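Local coordinates for NIF3-related protein (Bacillus cereus, PDB 2GX8) that is of unknown function but, as a member of the NIF3 family, binds a pair of zinc ions and carries an additional, probably regulatory, domain, at residues Ile53-Ile57 / Gly58-Lys62; Gly335-Tyr339 / His340-Asp344; Ile231-Ala234 / Ser235-Arg238. All coordinates share one frame; numbering follows the deposited sequence.

Contact 1. Residues Ile53-Ile57 / Gly58-Lys62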
loop_
_atom_site.group_PDB
_atom_site.type_symbol
_atom_site.label_atom_id
_atom_site.label_comp_id
_atom_site.label_asym_id
_atom_site.label_seq_id
_atom_site.Cartn_x
_atom_site.Cartn_y
_atom_site.Cartn_z
ATOM N N ILE C 53 -11.698 6.156 20.711
ATOM C CA ILE C 53 -12.574 6.457 21.857
ATOM C C ILE C 53 -12.774 5.284 22.847
ATOM O O ILE C 53 -12.318 4.172 22.601
ATOM C CB ILE C 53 -13.937 7.003 21.386
ATOM C CG1 ILE C 53 -14.803 5.893 20.786
ATOM C CG2 ILE C 53 -13.750 8.179 20.397
ATOM C CD1 ILE C 53 -16.174 6.362 20.490
ATOM N N GLY C 54 -13.446 5.553 23.968
ATOM C CA GLY C 54 -13.664 4.547 25.009
ATOM C C GLY C 54 -12.699 4.639 26.200
ATOM O O GLY C 54 -12.052 5.651 26.406
ATOM N N LEU C 55 -12.624 3.588 27.005
ATOM C CA LEU C 55 -11.712 3.594 28.139
ATOM C C LEU C 55 -10.289 3.572 27.612
ATOM O O LEU C 55 -9.925 2.695 26.819
ATOM C CB LEU C 55 -11.954 2.392 29.079
ATOM C CG LEU C 55 -11.111 2.339 30.378
ATOM C CD1 LEU C 55 -11.435 3.522 31.322
ATOM C CD2 LEU C 55 -11.282 0.995 31.122
ATOM N N GLN C 56 -9.488 4.538 28.025
ATOM C CA GLN C 56 -8.115 4.581 27.562
ATOM C C GLN C 56 -7.132 4.250 28.666
ATOM O O GLN C 56 -6.096 3.604 28.433
ATOM C CB GLN C 56 -7.794 5.938 26.949
ATOM C CG GLN C 56 -8.569 6.211 25.657
ATOM C CD GLN C 56 -7.898 7.232 24.802
ATOM O OE1 GLN C 56 -7.561 8.326 25.260
ATOM N NE2 GLN C 56 -7.695 6.893 23.533
ATOM N N ILE C 57 -7.448 4.667 29.887
ATOM C CA ILE C 57 -6.542 4.415 31.008
ATOM C C ILE C 57 -7.323 4.039 32.229
ATOM O O ILE C 57 -8.264 4.734 32.593
ATOM C CB ILE C 57 -5.624 5.645 31.239
ATOM C CG1 ILE C 57 -4.449 5.555 30.285
ATOM C CG2 ILE C 57 -5.031 5.705 32.628
ATOM C CD1 ILE C 57 -3.671 6.812 30.199
ATOM N N GLY C 58 -6.961 2.921 32.852
ATOM C CA GLY C 58 -7.624 2.515 34.088
ATOM C C GLY C 58 -8.631 1.409 33.933
ATOM O O GLY C 58 -8.518 0.590 33.015
ATOM N N ALA C 59 -9.600 1.395 34.861
ATOM C CA ALA C 59 -10.691 0.408 34.964
ATOM C C ALA C 59 -11.974 1.108 35.421
ATOM O O ALA C 59 -11.917 2.136 36.088
ATOM C CB ALA C 59 -10.338 -0.640 35.960
ATOM N N LEU C 60 -13.131 0.557 35.070
ATOM C CA LEU C 60 -14.400 1.180 35.468
ATOM C C LEU C 60 -15.159 0.372 36.517
ATOM O O LEU C 60 -16.192 0.819 37.019
ATOM C CB LEU C 60 -15.295 1.404 34.248
ATOM C CG LEU C 60 -14.737 2.294 33.151
ATOM C CD1 LEU C 60 -15.490 2.038 31.875
ATOM C CD2 LEU C 60 -14.758 3.777 33.554
ATOM N N ASN C 61 -14.660 -0.816 36.851
ATOM C CA ASN C 61 -15.340 -1.675 37.833
ATOM C C ASN C 61 -15.004 -1.322 39.282
ATOM O O ASN C 61 -14.484 -2.195 40.050
ATOM C CB ASN C 61 -15.068 -3.156 37.535
ATOM C CG ASN C 61 -13.584 -3.462 37.332
ATOM O OD1 ASN C 61 -12.719 -2.594 37.467
ATOM N ND2 ASN C 61 -13.288 -4.715 37.005
ATOM N N LYS C 62 -15.350 -0.038 39.655
ATOM C CA LYS C 62 -14.979 0.475 40.968
ATOM C C LYS C 62 -15.981 1.579 41.331
ATOM O O LYS C 62 -16.517 2.202 40.439
ATOM C CB LYS C 62 -13.537 1.023 40.886
ATOM C CG LYS C 62 -13.355 2.226 39.902
ATOM C CD LYS C 62 -11.890 2.487 39.510
ATOM C CE LYS C 62 -11.654 3.934 38.964
ATOM N NZ LYS C 62 -12.692 4.434 37.997
#
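Leu55 and Leu60 reach toward each other tip to tip, with Leu55 CD1 4.0 Å from Leu60 CG. The two methyl branches of Leu55 do different work: CD1 meets the end of Leu60, while CD2 turns to the backbone and lies 3.4 Å from Gly58 O and 3.9 Å from Ala59 CA. A chi1 of -176° carries Leu55 CG toward 58-62, and chi2 of 64° then turns CD1 to Leu60 and CD2 to Gly58 O. The contact is thus a local apolar closure of a bend, and no hydrogen bond joins 53-57 to 58-62. The chain turns its corner at Ile57; at the backbone angles of Gly58, which follows, a beta carbon would run into Ile57 O. Farther along, Lys62 folds back so that NZ donates to Ala59 O at 3.1 Å, approaching at a C=O...N angle of 162°; the same NZ also bonds Asn87 O, so two carbonyls hold the ammonium group. Gln56 CB points away from the bend, and its NE2 bonds Ile96 O. Two residues, Gln56 and Ile57, stand opposite the single Ile123, which makes a classic bulge where strand 54-56 pairs antiparallel with strand 122-125. Leu60 packs on helix 31-38 and Ile57 on helix 108-118, while Ile57 and Gly58 form a parallel ladder with a strand of the second subunit, continuing the sheet across the interface.

Contact 2. Residues Gly335-Tyr339 / His340-Asp344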
loop_
_atom_site.group_PDB
_atom_site.type_symbol
_atom_site.label_atom_id
_atom_site.label_comp_id
_atom_site.label_asym_id
_atom_site.label_seq_id
_atom_site.Cartn_x
_atom_site.Cartn_y
_atom_site.Cartn_z
ATOM N N GLY C 335 -12.242 25.944 13.700
ATOM C CA GLY C 335 -10.882 26.136 14.180
ATOM C C GLY C 335 -9.797 25.616 13.258
ATOM O O GLY C 335 -10.064 24.951 12.251
ATOM N N ASP C 336 -8.561 25.950 13.599
ATOM C CA ASP C 336 -7.370 25.461 12.901
ATOM C C ASP C 336 -7.277 25.768 11.428
ATOM O O ASP C 336 -6.721 25.003 10.668
ATOM C CB ASP C 336 -7.232 23.959 13.128
ATOM C CG ASP C 336 -6.938 23.620 14.568
ATOM O OD1 ASP C 336 -6.277 24.461 15.230
ATOM O OD2 ASP C 336 -7.375 22.516 15.029
ATOM N N MET C 337 -7.769 26.922 11.023
ATOM C CA MET C 337 -7.767 27.263 9.607
ATOM C C MET C 337 -6.353 27.358 8.968
ATOM O O MET C 337 -5.542 28.216 9.356
ATOM C CB MET C 337 -8.561 28.556 9.420
ATOM C CG MET C 337 -9.020 28.762 8.026
ATOM S SD MET C 337 -10.096 27.407 7.497
ATOM C CE MET C 337 -9.889 27.734 5.808
ATOM N N TYR C 338 -6.073 26.486 7.999
ATOM C CA TYR C 338 -4.794 26.480 7.302
ATOM C C TYR C 338 -4.716 27.541 6.207
ATOM O O TYR C 338 -5.688 27.820 5.506
ATOM C CB TYR C 338 -4.474 25.112 6.705
ATOM C CG TYR C 338 -3.889 24.170 7.722
ATOM C CD1 TYR C 338 -4.634 23.083 8.244
ATOM C CD2 TYR C 338 -2.581 24.372 8.197
ATOM C CE1 TYR C 338 -4.084 22.219 9.228
ATOM C CE2 TYR C 338 -2.031 23.534 9.173
ATOM C CZ TYR C 338 -2.779 22.465 9.685
ATOM O OH TYR C 338 -2.180 21.673 10.637
ATOM N N TYR C 339 -3.525 28.084 6.025
ATOM C CA TYR C 339 -3.302 29.157 5.048
ATOM C C TYR C 339 -3.887 28.814 3.691
ATOM O O TYR C 339 -4.669 29.580 3.149
ATOM C CB TYR C 339 -1.792 29.418 4.930
ATOM C CG TYR C 339 -1.386 30.603 4.073
ATOM C CD1 TYR C 339 -0.837 30.422 2.797
ATOM C CD2 TYR C 339 -1.489 31.899 4.561
ATOM C CE1 TYR C 339 -0.443 31.532 2.004
ATOM C CE2 TYR C 339 -1.083 33.014 3.787
ATOM C CZ TYR C 339 -0.563 32.826 2.519
ATOM O OH TYR C 339 -0.183 33.934 1.771
ATOM N N HIS C 340 -3.511 27.653 3.157
ATOM C CA HIS C 340 -3.961 27.254 1.839
ATOM C C HIS C 340 -5.456 26.971 1.785
ATOM O O HIS C 340 -6.116 27.293 0.792
ATOM C CB HIS C 340 -3.100 26.141 1.265
ATOM C CG HIS C 340 -1.679 26.572 1.027
ATOM N ND1 HIS C 340 -1.330 27.465 0.026
ATOM C CD2 HIS C 340 -0.524 26.261 1.676
ATOM C CE1 HIS C 340 -0.021 27.668 0.057
ATOM N NE2 HIS C 340 0.492 26.955 1.048
ATOM N N VAL C 341 -6.006 26.430 2.863
ATOM C CA VAL C 341 -7.433 26.209 2.884
ATOM C C VAL C 341 -8.140 27.569 2.859
ATOM O O VAL C 341 -9.142 27.730 2.167
ATOM C CB VAL C 341 -7.839 25.331 4.060
ATOM C CG1 VAL C 341 -9.346 25.095 4.025
ATOM C CG2 VAL C 341 -7.114 23.962 3.977
ATOM N N ALA C 342 -7.588 28.557 3.569
ATOM C CA ALA C 342 -8.187 29.895 3.619
ATOM C C ALA C 342 -8.130 30.540 2.243
ATOM O O ALA C 342 -9.095 31.186 1.847
ATOM C CB ALA C 342 -7.565 30.760 4.687
ATOM N N HIS C 343 -7.061 30.337 1.469
ATOM C CA HIS C 343 -7.090 30.891 0.094
ATOM C C HIS C 343 -8.163 30.169 -0.720
ATOM O O HIS C 343 -8.810 30.780 -1.553
ATOM C CB HIS C 343 -5.732 30.815 -0.625
ATOM C CG HIS C 343 -4.866 32.002 -0.384
ATOM N ND1 HIS C 343 -5.131 33.243 -0.941
ATOM C CD2 HIS C 343 -3.764 32.159 0.375
ATOM C CE1 HIS C 343 -4.219 34.107 -0.538
ATOM N NE2 HIS C 343 -3.363 33.472 0.245
ATOM N N ASP C 344 -8.337 28.861 -0.472
ATOM C CA ASP C 344 -9.358 28.072 -1.161
ATOM C C ASP C 344 -10.722 28.627 -0.825
ATOM O O ASP C 344 -11.575 28.722 -1.700
ATOM C CB ASP C 344 -9.321 26.592 -0.766
ATOM C CG ASP C 344 -8.140 25.843 -1.370
ATOM O OD1 ASP C 344 -7.534 26.365 -2.324
ATOM O OD2 ASP C 344 -7.846 24.714 -0.908
#
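With chi1 at -174°, Tyr339 swings its ring alongside that of His343, and chi1 of -64° at His340 sets a second imidazole across the same tyrosine. Both pairs are edge-to-face: His343 turns its edge to the Tyr339 face (centroids 5.0 Å apart, planes at 77°), whereas Tyr339 turns its own edge to the His340 face, with Tyr339 CD1 3.9 Å above the centre of that imidazole. The three rings form an aromatic cluster on the first turn of helix 339-348. Two backbone bonds define that turn, Ala342 N to Tyr338 O at 2.8 Å and His343 N to Tyr339 O at 3.0 Å. Beside them, the chain of Met337, bent at chi2, brings CE over the helix start, 4.0 Å from Ala342 CB; Tyr338 CB meets Val341 CG2 at the same distance. Tyr339 OH bonds Asp72 and Asn358 of the third subunit, and its ring stacks on His357 of that subunit, so the cluster forms part of the interface with the third subunit. Asp336 OD2 accepts a bond from His357 ND1, making it second shell to a zinc ligand. Tyr338 is the N-cap residue, and the whole is a strand-to-helix junction beside the dimetal site.

Contact 3. Residues Ile231-Ala234 / Ser235-Arg238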
loop_
_atom_site.group_PDB
_atom_site.type_symbol
_atom_site.label_atom_id
_atom_site.label_comp_id
_atom_site.label_asym_id
_atom_site.label_seq_id
_atom_site.Cartn_x
_atom_site.Cartn_y
_atom_site.Cartn_z
ATOM N N ILE C 231 -41.347 -0.163 11.918
ATOM C CA ILE C 231 -40.019 0.223 11.491
ATOM C C ILE C 231 -39.083 0.443 12.705
ATOM O O ILE C 231 -39.515 0.862 13.780
ATOM C CB ILE C 231 -40.118 1.480 10.537
ATOM C CG1 ILE C 231 -38.790 1.780 9.811
ATOM C CG2 ILE C 231 -40.674 2.706 11.274
ATOM C CD1 ILE C 231 -38.889 2.891 8.763
ATOM N N ILE C 232 -37.810 0.105 12.544
ATOM C CA ILE C 232 -36.813 0.319 13.595
ATOM C C ILE C 232 -35.456 0.730 13.054
ATOM O O ILE C 232 -35.131 0.421 11.903
ATOM C CB ILE C 232 -36.531 -0.940 14.494
ATOM C CG1 ILE C 232 -35.990 -2.104 13.668
ATOM C CG2 ILE C 232 -37.724 -1.324 15.324
ATOM C CD1 ILE C 232 -35.414 -3.214 14.517
ATOM N N PRO C 233 -34.686 1.476 13.872
ATOM C CA PRO C 233 -33.292 1.735 13.550
ATOM C C PRO C 233 -32.515 0.497 13.983
ATOM O O PRO C 233 -32.808 -0.061 15.043
ATOM C CB PRO C 233 -32.928 2.951 14.423
ATOM C CG PRO C 233 -33.935 3.010 15.503
ATOM C CD PRO C 233 -35.121 2.157 15.110
ATOM N N ALA C 234 -31.553 0.067 13.174
ATOM C CA ALA C 234 -30.744 -1.111 13.470
ATOM C C ALA C 234 -30.210 -1.218 14.919
ATOM O O ALA C 234 -30.161 -2.307 15.484
ATOM C CB ALA C 234 -29.603 -1.220 12.461
ATOM N N SER C 235 -29.826 -0.090 15.517
ATOM C CA SER C 235 -29.306 -0.076 16.884
ATOM C C SER C 235 -30.349 -0.516 17.929
ATOM O O SER C 235 -29.983 -1.017 19.003
ATOM C CB SER C 235 -28.773 1.307 17.250
ATOM O OG SER C 235 -29.830 2.217 17.484
ATOM N N LEU C 236 -31.636 -0.326 17.634
ATOM C CA LEU C 236 -32.683 -0.744 18.570
ATOM C C LEU C 236 -33.160 -2.179 18.367
ATOM O O LEU C 236 -34.010 -2.647 19.121
ATOM C CB LEU C 236 -33.902 0.194 18.530
ATOM C CG LEU C 236 -33.870 1.603 19.133
ATOM C CD1 LEU C 236 -35.257 2.244 19.019
ATOM C CD2 LEU C 236 -33.412 1.597 20.599
ATOM N N GLN C 237 -32.614 -2.875 17.369
ATOM C CA GLN C 237 -33.049 -4.246 17.064
ATOM C C GLN C 237 -33.068 -5.195 18.287
ATOM O O GLN C 237 -34.115 -5.751 18.652
ATOM C CB GLN C 237 -32.258 -4.857 15.881
ATOM C CG GLN C 237 -32.844 -6.212 15.394
ATOM C CD GLN C 237 -32.112 -6.846 14.219
ATOM O OE1 GLN C 237 -31.956 -8.063 14.181
ATOM N NE2 GLN C 237 -31.676 -6.036 13.255
ATOM N N ARG C 238 -31.925 -5.343 18.933
ATOM C CA ARG C 238 -31.804 -6.269 20.050
ATOM C C ARG C 238 -32.853 -6.049 21.160
ATOM O O ARG C 238 -33.577 -6.979 21.538
ATOM C CB ARG C 238 -30.369 -6.241 20.582
ATOM C CG ARG C 238 -30.075 -7.309 21.596
ATOM C CD ARG C 238 -28.603 -7.325 21.900
ATOM N NE ARG C 238 -28.326 -7.956 23.184
ATOM C CZ ARG C 238 -28.341 -7.298 24.338
ATOM N NH1 ARG C 238 -28.640 -6.002 24.347
ATOM N NH2 ARG C 238 -28.064 -7.928 25.481
#
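Between strand 221-233 and helix 237-247 the backbone bends through a tight turn, with Ala234 and Ser235 both at helical angles and Leu236 N donating to Pro233 O at 2.9 Å. Two successive beta-turns, each closed by an i+3 to i bond, lead from the strand into the helix, since Gln237 N also donates to Ala234 O at 3.1 Å. Each hydrogen bond is fairly straight at the hydrogen, yet each donor stands above the carbonyl plane, by 41° at Pro233 and 65° at Ala234. Around this frame pack one apolar pair and one contact of Ile232 CD1 with the aliphatic base of Gln237. The Pro233 ring lies against Leu236, CG to CD1 at 3.8 Å, and its CD also meets Leu236 CB. Ile232 instead runs its CD1 to the start of the helix, touching Gln237 CA at 3.6 Å. A chi1 of 61° places Ile232 CG1 between its backbone N and carbonyl carbon, which carries CD1 there. On the sheet side, Ile232 and Pro233 rest on strand 150-168, and Ser235 N bonds Glu159 OE2. Gln237 leaves its backbone with CG opposite N and an extended chain; its side chain touches Val257 of strand 255-260, while Gln237 CB sits 3.3 Å from Ala234 O.

In the fold
Along the chain the order is contact 1, contact 3, contact 2. The centres of contacts 1 and 3 are 27 Å apart and those of contacts 1 and 2 are 36 Å apart; the centres of contacts 2 and 3 are 40 Å apart, on opposite sides of the chain's centre, and no pair touches. Contact 1 belongs to the five-stranded sheet containing strand 54-56. Strand 221-233, leading into contact 3, lies in an elongated lobe, probably the regulatory domain; strand 331-335, leading into contact 2, lies in the metal-binding lobe, linked to it through the long strands 150-168 and 270-280. Both are strand-to-helix junctions, but only contact 2 adjoins the zinc site. Contacts 1 and 2 meet different neighbouring subunits.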